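Local coordinates for protein Cag-Z (Helicobacter pylori, PDB 1S2X) that is of unknown function but is encoded by the cag pathogenicity island, which specifies a type IV secretion system, so it probably serves that system, at residues A[20-32]-A[75-87]. The protein carries 1 engineered substitution. Sequence-based numbering, arbitrary orientation.
Sequences ILDSNSSLMRNAN and AYYNYLNNLVLAS
A Met-aromatic contact of M28 with Y79 and Y76 marks the packing of the end of helix 14-23 and the linker to helix 31-43 along helix 74-101. Selenomethionine M28 sets CG squarely on the Y79 ring, 3.4 Å from its centroid and 4° off the normal, a CH-pi contact. The bend about CB-CG (chi2 -53°) keeps SE over the same face, 4.1 Å from the Y79 centroid, and SE also meets Y76 obliquely, 3.6 Å from its CD2. The edge of the Y79 ring faces the backbone of N24, whose O approaches CE1 at 3.0 Å near the ring plane. The ring is therefore bounded on one face and one edge by the linker, while its OH passes L21 CD2 and hydrogen-bonds E126 of helix 105-135. L27 lies across the helix, CB against Y79 CB (3.9 Å) and CD1 close to A75 O and Y79 N. One turn before N24, I20 reaches A86 and S87; its CD1 is 3.3 Å from S87 CA, tighter than usual carbon packing. The direct contacts are thus largely apolar, and the polar link is a water, which donates to N24 OD1 (2.8 Å) and accepts from N82 ND2 (2.6 Å). N24 ND2 turns back to I20 O in a weak bond, so the amide joins its own helix end to the water. With the Y79 ring under M28 and its hydroxyl on E126, the chemistry implies a contact held by apolar and aromatic packing plus one water bridge.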
ATOM      1  N   ILE A  20      -9.837   4.427 -11.158  1.00 43.29           N
ATOM      2  CA  ILE A  20      -8.609   3.646 -10.976  1.00 44.14           C
ATOM      3  C   ILE A  20      -8.746   2.708  -9.788  1.00 42.57           C
ATOM      4  O   ILE A  20      -8.181   1.611  -9.764  1.00 54.38           O
ATOM      5  CB  ILE A  20      -7.419   4.609 -10.854  1.00 39.50           C
ATOM      6  CG1 ILE A  20      -7.257   5.503 -12.101  1.00 34.11           C
ATOM      7  CG2 ILE A  20      -6.129   3.878 -10.549  1.00 38.49           C
ATOM      8  CD1 ILE A  20      -5.874   6.098 -12.228  1.00 44.24           C
ATOM      9  N   LEU A  21      -9.510   3.070  -8.760  1.00 37.43           N
ATOM     10  CA  LEU A  21      -9.752   2.103  -7.690  1.00 43.31           C
ATOM     11  C   LEU A  21     -10.547   0.898  -8.185  1.00 49.69           C
ATOM     12  O   LEU A  21     -10.109  -0.246  -8.078  1.00 56.98           O
ATOM     13  CB  LEU A  21     -10.481   2.784  -6.533  1.00 38.64           C
ATOM     14  CG  LEU A  21      -9.657   3.729  -5.670  1.00 47.02           C
ATOM     15  CD1 LEU A  21     -10.541   4.372  -4.606  1.00 65.02           C
ATOM     16  CD2 LEU A  21      -8.466   3.035  -5.020  1.00 40.58           C
ATOM     17  N   ASP A  22     -11.736   1.104  -8.746  1.00 56.05           N
ATOM     18  CA  ASP A  22     -12.576   0.026  -9.249  1.00 58.21           C
ATOM     19  C   ASP A  22     -11.889  -0.778 -10.346  1.00 57.02           C
ATOM     20  O   ASP A  22     -11.998  -2.000 -10.443  1.00 62.65           O
ATOM     21  CB  ASP A  22     -13.887   0.583  -9.810  1.00 67.82           C
ATOM     22  CG  ASP A  22     -14.556   1.597  -8.903  1.00 70.72           C
ATOM     23  OD1 ASP A  22     -14.568   1.363  -7.679  1.00 76.77           O
ATOM     24  OD2 ASP A  22     -15.068   2.617  -9.418  1.00 69.21           O
ATOM     25  N   SER A  23     -11.164  -0.073 -11.208  1.00 50.38           N
ATOM     26  CA  SER A  23     -10.470  -0.740 -12.302  1.00 57.94           C
ATOM     27  C   SER A  23      -9.486  -1.786 -11.785  1.00 62.92           C
ATOM     28  O   SER A  23      -9.338  -2.844 -12.392  1.00 82.77           O
ATOM     29  CB  SER A  23      -9.737   0.297 -13.156  1.00 61.42           C
ATOM     30  OG  SER A  23      -8.688  -0.278 -13.907  1.00 66.23           O
ATOM     31  N   ASN A  24      -8.828  -1.465 -10.685  1.00 58.80           N
ATOM     32  CA  ASN A  24      -7.741  -2.225 -10.104  1.00 53.39           C
ATOM     33  C   ASN A  24      -8.156  -2.982  -8.850  1.00 47.43           C
ATOM     34  O   ASN A  24      -7.310  -3.475  -8.103  1.00 53.63           O
ATOM     35  CB  ASN A  24      -6.586  -1.284  -9.729  1.00 53.60           C
ATOM     36  CG  ASN A  24      -5.621  -1.004 -10.857  1.00 60.17           C
ATOM     37  OD1 ASN A  24      -4.856  -1.871 -11.281  1.00 60.63           O
ATOM     38  ND2 ASN A  24      -5.625   0.233 -11.350  1.00 62.75           N
ATOM     39  N   SER A  25      -9.453  -3.056  -8.580  1.00 47.47           N
ATOM     40  CA  SER A  25      -9.897  -3.569  -7.288  1.00 48.84           C
ATOM     41  C   SER A  25      -9.813  -5.082  -7.199  1.00 51.31           C
ATOM     42  O   SER A  25     -10.082  -5.641  -6.127  1.00 39.11           O
ATOM     43  CB  SER A  25     -11.336  -3.119  -7.004  1.00 49.15           C
ATOM     44  OG  SER A  25     -12.273  -3.990  -7.604  1.00 55.96           O
ATOM     45  N   SER A  26      -9.450  -5.770  -8.281  1.00 42.68           N
ATOM     46  CA  SER A  26      -9.554  -7.223  -8.196  1.00 49.27           C
ATOM     47  C   SER A  26      -8.485  -7.818  -7.290  1.00 43.98           C
ATOM     48  O   SER A  26      -8.771  -8.764  -6.556  1.00 48.28           O
ATOM     49  CB  SER A  26      -9.452  -7.912  -9.568  1.00 55.59           C
ATOM     50  OG  SER A  26      -9.597  -9.321  -9.377  1.00 54.00           O
ATOM     51  N   LEU A  27      -7.261  -7.286  -7.348  1.00 42.68           N
ATOM     52  CA  LEU A  27      -6.245  -7.919  -6.499  1.00 43.01           C
ATOM     53  C   LEU A  27      -6.596  -7.791  -5.020  1.00 47.70           C
ATOM     54  O   LEU A  27      -6.127  -8.590  -4.206  1.00 58.36           O
ATOM     55  CB  LEU A  27      -4.872  -7.337  -6.808  1.00 40.23           C
ATOM     56  CG  LEU A  27      -4.067  -8.100  -7.866  1.00 48.16           C
ATOM     57  CD1 LEU A  27      -2.721  -7.432  -8.095  1.00 43.91           C
ATOM     58  CD2 LEU A  27      -3.878  -9.562  -7.474  1.00 37.76           C
HETATM   59  N   MSE A  28      -7.414  -6.810  -4.666  1.00 40.24           N
HETATM   60  CA  MSE A  28      -7.736  -6.475  -3.294  1.00 39.67           C
HETATM   61  C   MSE A  28      -9.027  -7.121  -2.822  1.00 47.78           C
HETATM   62  O   MSE A  28      -9.415  -6.971  -1.663  1.00 39.98           O
HETATM   63  CB  MSE A  28      -7.867  -4.945  -3.147  1.00 35.39           C
HETATM   64  CG  MSE A  28      -6.524  -4.272  -3.425  1.00 43.78           C
HETATM   65 SE   MSE A  28      -5.233  -5.016  -2.395  1.00 44.62          SE
HETATM   66  CE  MSE A  28      -5.711  -4.331  -0.798  1.00 40.86           C
ATOM     67  N   ARG A  29      -9.690  -7.832  -3.733  1.00 50.28           N
ATOM     68  CA  ARG A  29     -10.982  -8.411  -3.379  1.00 50.72           C
ATOM     69  C   ARG A  29     -10.878  -9.301  -2.145  1.00 42.73           C
ATOM     70  O   ARG A  29     -10.116 -10.264  -2.153  1.00 42.08           O
ATOM     71  CB  ARG A  29     -11.551  -9.209  -4.557  1.00 65.83           C
ATOM     72  CG  ARG A  29     -12.233  -8.319  -5.597  1.00 75.94           C
ATOM     73  CD  ARG A  29     -12.598  -9.113  -6.845  1.00 85.75           C
ATOM     74  NE  ARG A  29     -13.894  -8.685  -7.373  1.00 91.69           N
ATOM     75  CZ  ARG A  29     -14.862  -9.511  -7.762  1.00 95.89           C
ATOM     76  NH1 ARG A  29     -16.015  -9.042  -8.227  1.00108.35           N
ATOM     77  NH2 ARG A  29     -14.658 -10.815  -7.694  1.00 86.20           N
ATOM     78  N   ASN A  30     -11.635  -8.949  -1.117  1.00 35.66           N
ATOM     79  CA  ASN A  30     -11.782  -9.728   0.097  1.00 41.34           C
ATOM     80  C   ASN A  30     -10.531  -9.735   0.971  1.00 39.23           C
ATOM     81  O   ASN A  30     -10.423 -10.578   1.866  1.00 40.82           O
ATOM     82  CB  ASN A  30     -12.160 -11.176  -0.264  1.00 56.45           C
ATOM     83  CG  ASN A  30     -13.670 -11.326  -0.339  1.00 62.03           C
ATOM     84  OD1 ASN A  30     -14.238 -12.245   0.252  1.00 60.23           O
ATOM     85  ND2 ASN A  30     -14.326 -10.420  -1.059  1.00 60.15           N
ATOM     86  N   ALA A  31      -9.603  -8.821   0.730  1.00 42.64           N
ATOM     87  CA  ALA A  31      -8.349  -8.791   1.481  1.00 37.10           C
ATOM     88  C   ALA A  31      -8.568  -8.745   2.987  1.00 35.51           C
ATOM     89  O   ALA A  31      -7.917  -9.460   3.751  1.00 29.81           O
ATOM     90  CB  ALA A  31      -7.525  -7.592   1.059  1.00 28.89           C
ATOM     91  N   ASN A  32      -9.475  -7.897   3.472  1.00 29.10           N
ATOM     92  CA  ASN A  32      -9.672  -7.883   4.927  1.00 31.99           C
ATOM     93  C   ASN A  32     -10.308  -9.169   5.436  1.00 31.87           C
ATOM     94  O   ASN A  32      -9.932  -9.630   6.516  1.00 36.83           O
ATOM     95  CB  ASN A  32     -10.509  -6.664   5.348  1.00 36.82           C
ATOM     96  CG  ASN A  32      -9.840  -5.383   4.864  1.00 47.19           C
ATOM     97  OD1 ASN A  32     -10.012  -5.000   3.704  1.00 63.03           O
ATOM     98  ND2 ASN A  32      -9.070  -4.746   5.741  1.00 38.75           N
ATOM     99  N   ALA A  75       1.309 -10.008  -4.103  1.00 33.54           N
ATOM    100  CA  ALA A  75       0.148  -9.534  -4.865  1.00 28.85           C
ATOM    101  C   ALA A  75      -0.154  -8.076  -4.554  1.00 44.80           C
ATOM    102  O   ALA A  75      -0.426  -7.288  -5.463  1.00 51.45           O
ATOM    103  CB  ALA A  75      -1.054 -10.396  -4.528  1.00 27.87           C
ATOM    104  N   TYR A  76      -0.118  -7.707  -3.270  1.00 48.38           N
ATOM    105  CA  TYR A  76      -0.410  -6.320  -2.892  1.00 51.00           C
ATOM    106  C   TYR A  76       0.648  -5.386  -3.489  1.00 38.91           C
ATOM    107  O   TYR A  76       0.313  -4.229  -3.738  1.00 37.03           O
ATOM    108  CB  TYR A  76      -0.471  -6.092  -1.378  1.00 41.99           C
ATOM    109  CG  TYR A  76      -1.477  -6.960  -0.664  1.00 49.22           C
ATOM    110  CD1 TYR A  76      -1.264  -7.424   0.627  1.00 45.78           C
ATOM    111  CD2 TYR A  76      -2.664  -7.323  -1.296  1.00 52.67           C
ATOM    112  CE1 TYR A  76      -2.198  -8.223   1.262  1.00 46.25           C
ATOM    113  CE2 TYR A  76      -3.597  -8.120  -0.668  1.00 50.24           C
ATOM    114  CZ  TYR A  76      -3.360  -8.566   0.614  1.00 55.99           C
ATOM    115  OH  TYR A  76      -4.293  -9.361   1.243  1.00 82.86           O
ATOM    116  N   TYR A  77       1.848  -5.911  -3.675  1.00 40.71           N
ATOM    117  CA  TYR A  77       2.970  -5.217  -4.292  1.00 47.23           C
ATOM    118  C   TYR A  77       2.571  -4.811  -5.712  1.00 47.09           C
ATOM    119  O   TYR A  77       2.785  -3.672  -6.125  1.00 43.13           O
ATOM    120  CB  TYR A  77       4.257  -6.057  -4.326  1.00 42.06           C
ATOM    121  CG  TYR A  77       5.425  -5.313  -4.948  1.00 46.49           C
ATOM    122  CD1 TYR A  77       6.038  -4.276  -4.264  1.00 47.08           C
ATOM    123  CD2 TYR A  77       5.923  -5.613  -6.211  1.00 49.23           C
ATOM    124  CE1 TYR A  77       7.101  -3.573  -4.795  1.00 56.98           C
ATOM    125  CE2 TYR A  77       6.986  -4.915  -6.759  1.00 57.78           C
ATOM    126  CZ  TYR A  77       7.578  -3.893  -6.048  1.00 63.47           C
ATOM    127  OH  TYR A  77       8.640  -3.175  -6.558  1.00 62.97           O
ATOM    128  N   ASN A  78       1.986  -5.775  -6.415  1.00 49.00           N
ATOM    129  CA  ASN A  78       1.568  -5.578  -7.800  1.00 52.58           C
ATOM    130  C   ASN A  78       0.342  -4.663  -7.866  1.00 56.60           C
ATOM    131  O   ASN A  78       0.265  -3.803  -8.749  1.00 49.64           O
ATOM    132  CB  ASN A  78       1.283  -6.897  -8.502  1.00 48.32           C
ATOM    133  CG  ASN A  78       2.417  -7.903  -8.514  1.00 57.61           C
ATOM    134  OD1 ASN A  78       3.614  -7.614  -8.401  1.00 51.73           O
ATOM    135  ND2 ASN A  78       2.035  -9.170  -8.666  1.00 57.96           N
ATOM    136  N   TYR A  79      -0.592  -4.846  -6.936  1.00 49.55           N
ATOM    137  CA  TYR A  79      -1.759  -3.970  -6.880  1.00 37.97           C
ATOM    138  C   TYR A  79      -1.297  -2.511  -6.826  1.00 38.25           C
ATOM    139  O   TYR A  79      -1.718  -1.679  -7.629  1.00 46.19           O
ATOM    140  CB  TYR A  79      -2.676  -4.281  -5.691  1.00 38.82           C
ATOM    141  CG  TYR A  79      -3.671  -3.164  -5.442  1.00 41.98           C
ATOM    142  CD1 TYR A  79      -4.776  -2.987  -6.269  1.00 39.53           C
ATOM    143  CD2 TYR A  79      -3.504  -2.279  -4.387  1.00 36.15           C
ATOM    144  CE1 TYR A  79      -5.679  -1.964  -6.041  1.00 30.39           C
ATOM    145  CE2 TYR A  79      -4.401  -1.253  -4.155  1.00 39.50           C
ATOM    146  CZ  TYR A  79      -5.492  -1.097  -4.989  1.00 39.16           C
ATOM    147  OH  TYR A  79      -6.389  -0.073  -4.750  1.00 36.18           O
ATOM    148  N   LEU A  80      -0.411  -2.193  -5.886  1.00 37.57           N
ATOM    149  CA  LEU A  80       0.074  -0.824  -5.769  1.00 36.68           C
ATOM    150  C   LEU A  80       0.816  -0.343  -7.009  1.00 43.10           C
ATOM    151  O   LEU A  80       0.603   0.808  -7.408  1.00 35.87           O
ATOM    152  CB  LEU A  80       0.982  -0.684  -4.543  1.00 27.44           C
ATOM    153  CG  LEU A  80       0.187  -0.774  -3.232  1.00 27.78           C
ATOM    154  CD1 LEU A  80       1.130  -0.860  -2.049  1.00 28.86           C
ATOM    155  CD2 LEU A  80      -0.765   0.416  -3.151  1.00 28.14           C
ATOM    156  N   ASN A  81       1.660  -1.194  -7.588  1.00 38.88           N
ATOM    157  CA  ASN A  81       2.366  -0.784  -8.806  1.00 46.69           C
ATOM    158  C   ASN A  81       1.371  -0.459  -9.913  1.00 39.99           C
ATOM    159  O   ASN A  81       1.469   0.565 -10.586  1.00 48.18           O
ATOM    160  CB  ASN A  81       3.350  -1.869  -9.257  1.00 51.15           C
ATOM    161  CG  ASN A  81       4.281  -1.399 -10.353  1.00 58.33           C
ATOM    162  OD1 ASN A  81       5.443  -1.052 -10.100  1.00 69.19           O
ATOM    163  ND2 ASN A  81       3.792  -1.382 -11.593  1.00 64.96           N
ATOM    164  N   ASN A  82       0.392  -1.331 -10.134  1.00 40.93           N
ATOM    165  CA  ASN A  82      -0.632  -1.122 -11.145  1.00 35.86           C
ATOM    166  C   ASN A  82      -1.388   0.186 -10.922  1.00 52.11           C
ATOM    167  O   ASN A  82      -1.592   0.973 -11.838  1.00 44.63           O
ATOM    168  CB  ASN A  82      -1.641  -2.266 -11.135  1.00 34.09           C
ATOM    169  CG  ASN A  82      -0.985  -3.587 -11.497  1.00 42.55           C
ATOM    170  OD1 ASN A  82       0.205  -3.608 -11.815  1.00 44.33           O
ATOM    171  ND2 ASN A  82      -1.765  -4.662 -11.440  1.00 52.02           N
ATOM    172  N   LEU A  83      -1.812   0.396  -9.678  1.00 51.24           N
ATOM    173  CA  LEU A  83      -2.520   1.600  -9.288  1.00 36.30           C
ATOM    174  C   LEU A  83      -1.697   2.854  -9.523  1.00 31.51           C
ATOM    175  O   LEU A  83      -2.164   3.843 -10.080  1.00 52.55           O
ATOM    176  CB  LEU A  83      -2.885   1.540  -7.788  1.00 34.51           C
ATOM    177  CG  LEU A  83      -3.585   2.813  -7.291  1.00 35.02           C
ATOM    178  CD1 LEU A  83      -5.023   2.495  -6.920  1.00 42.81           C
ATOM    179  CD2 LEU A  83      -2.831   3.426  -6.126  1.00 29.53           C
ATOM    180  N   VAL A  84      -0.447   2.819  -9.065  1.00 30.28           N
ATOM    181  CA  VAL A  84       0.439   3.967  -9.214  1.00 34.41           C
ATOM    182  C   VAL A  84       0.659   4.305 -10.687  1.00 48.24           C
ATOM    183  O   VAL A  84       0.639   5.486 -11.045  1.00 39.43           O
ATOM    184  CB  VAL A  84       1.792   3.727  -8.529  1.00 38.07           C
ATOM    185  CG1 VAL A  84       2.819   4.790  -8.915  1.00 37.73           C
ATOM    186  CG2 VAL A  84       1.583   3.693  -7.020  1.00 31.36           C
ATOM    187  N   LEU A  85       0.863   3.265 -11.489  1.00 46.30           N
ATOM    188  CA  LEU A  85       1.100   3.434 -12.915  1.00 44.49           C
ATOM    189  C   LEU A  85      -0.121   4.067 -13.579  1.00 48.18           C
ATOM    190  O   LEU A  85      -0.000   5.057 -14.303  1.00 41.82           O
ATOM    191  CB  LEU A  85       1.456   2.093 -13.551  1.00 40.19           C
ATOM    192  CG  LEU A  85       1.849   2.126 -15.031  1.00 45.05           C
ATOM    193  CD1 LEU A  85       3.103   2.959 -15.248  1.00 42.19           C
ATOM    194  CD2 LEU A  85       2.038   0.715 -15.558  1.00 53.02           C
ATOM    195  N   ALA A  86      -1.273   3.467 -13.302  1.00 43.57           N
ATOM    196  CA  ALA A  86      -2.544   3.864 -13.876  1.00 36.22           C
ATOM    197  C   ALA A  86      -2.889   5.317 -13.520  1.00 42.06           C
ATOM    198  O   ALA A  86      -3.478   5.984 -14.375  1.00 47.96           O
ATOM    199  CB  ALA A  86      -3.693   2.970 -13.439  1.00 30.83           C
ATOM    200  N   SER A  87      -2.529   5.734 -12.325  1.00 37.58           N
ATOM    201  CA  SER A  87      -2.711   7.072 -11.786  1.00 39.45           C
ATOM    202  C   SER A  87      -1.785   8.053 -12.508  1.00 45.10           C
ATOM    203  O   SER A  87      -2.172   9.171 -12.843  1.00 40.27           O
ATOM    204  CB  SER A  87      -2.438   7.096 -10.278  1.00 40.57           C
ATOM    205  OG  SER A  87      -3.481   6.498  -9.527  1.00 40.49           O
TER
HETATM  206  O   HOH W   1      -3.982  -4.217 -10.073  1.00 49.43           O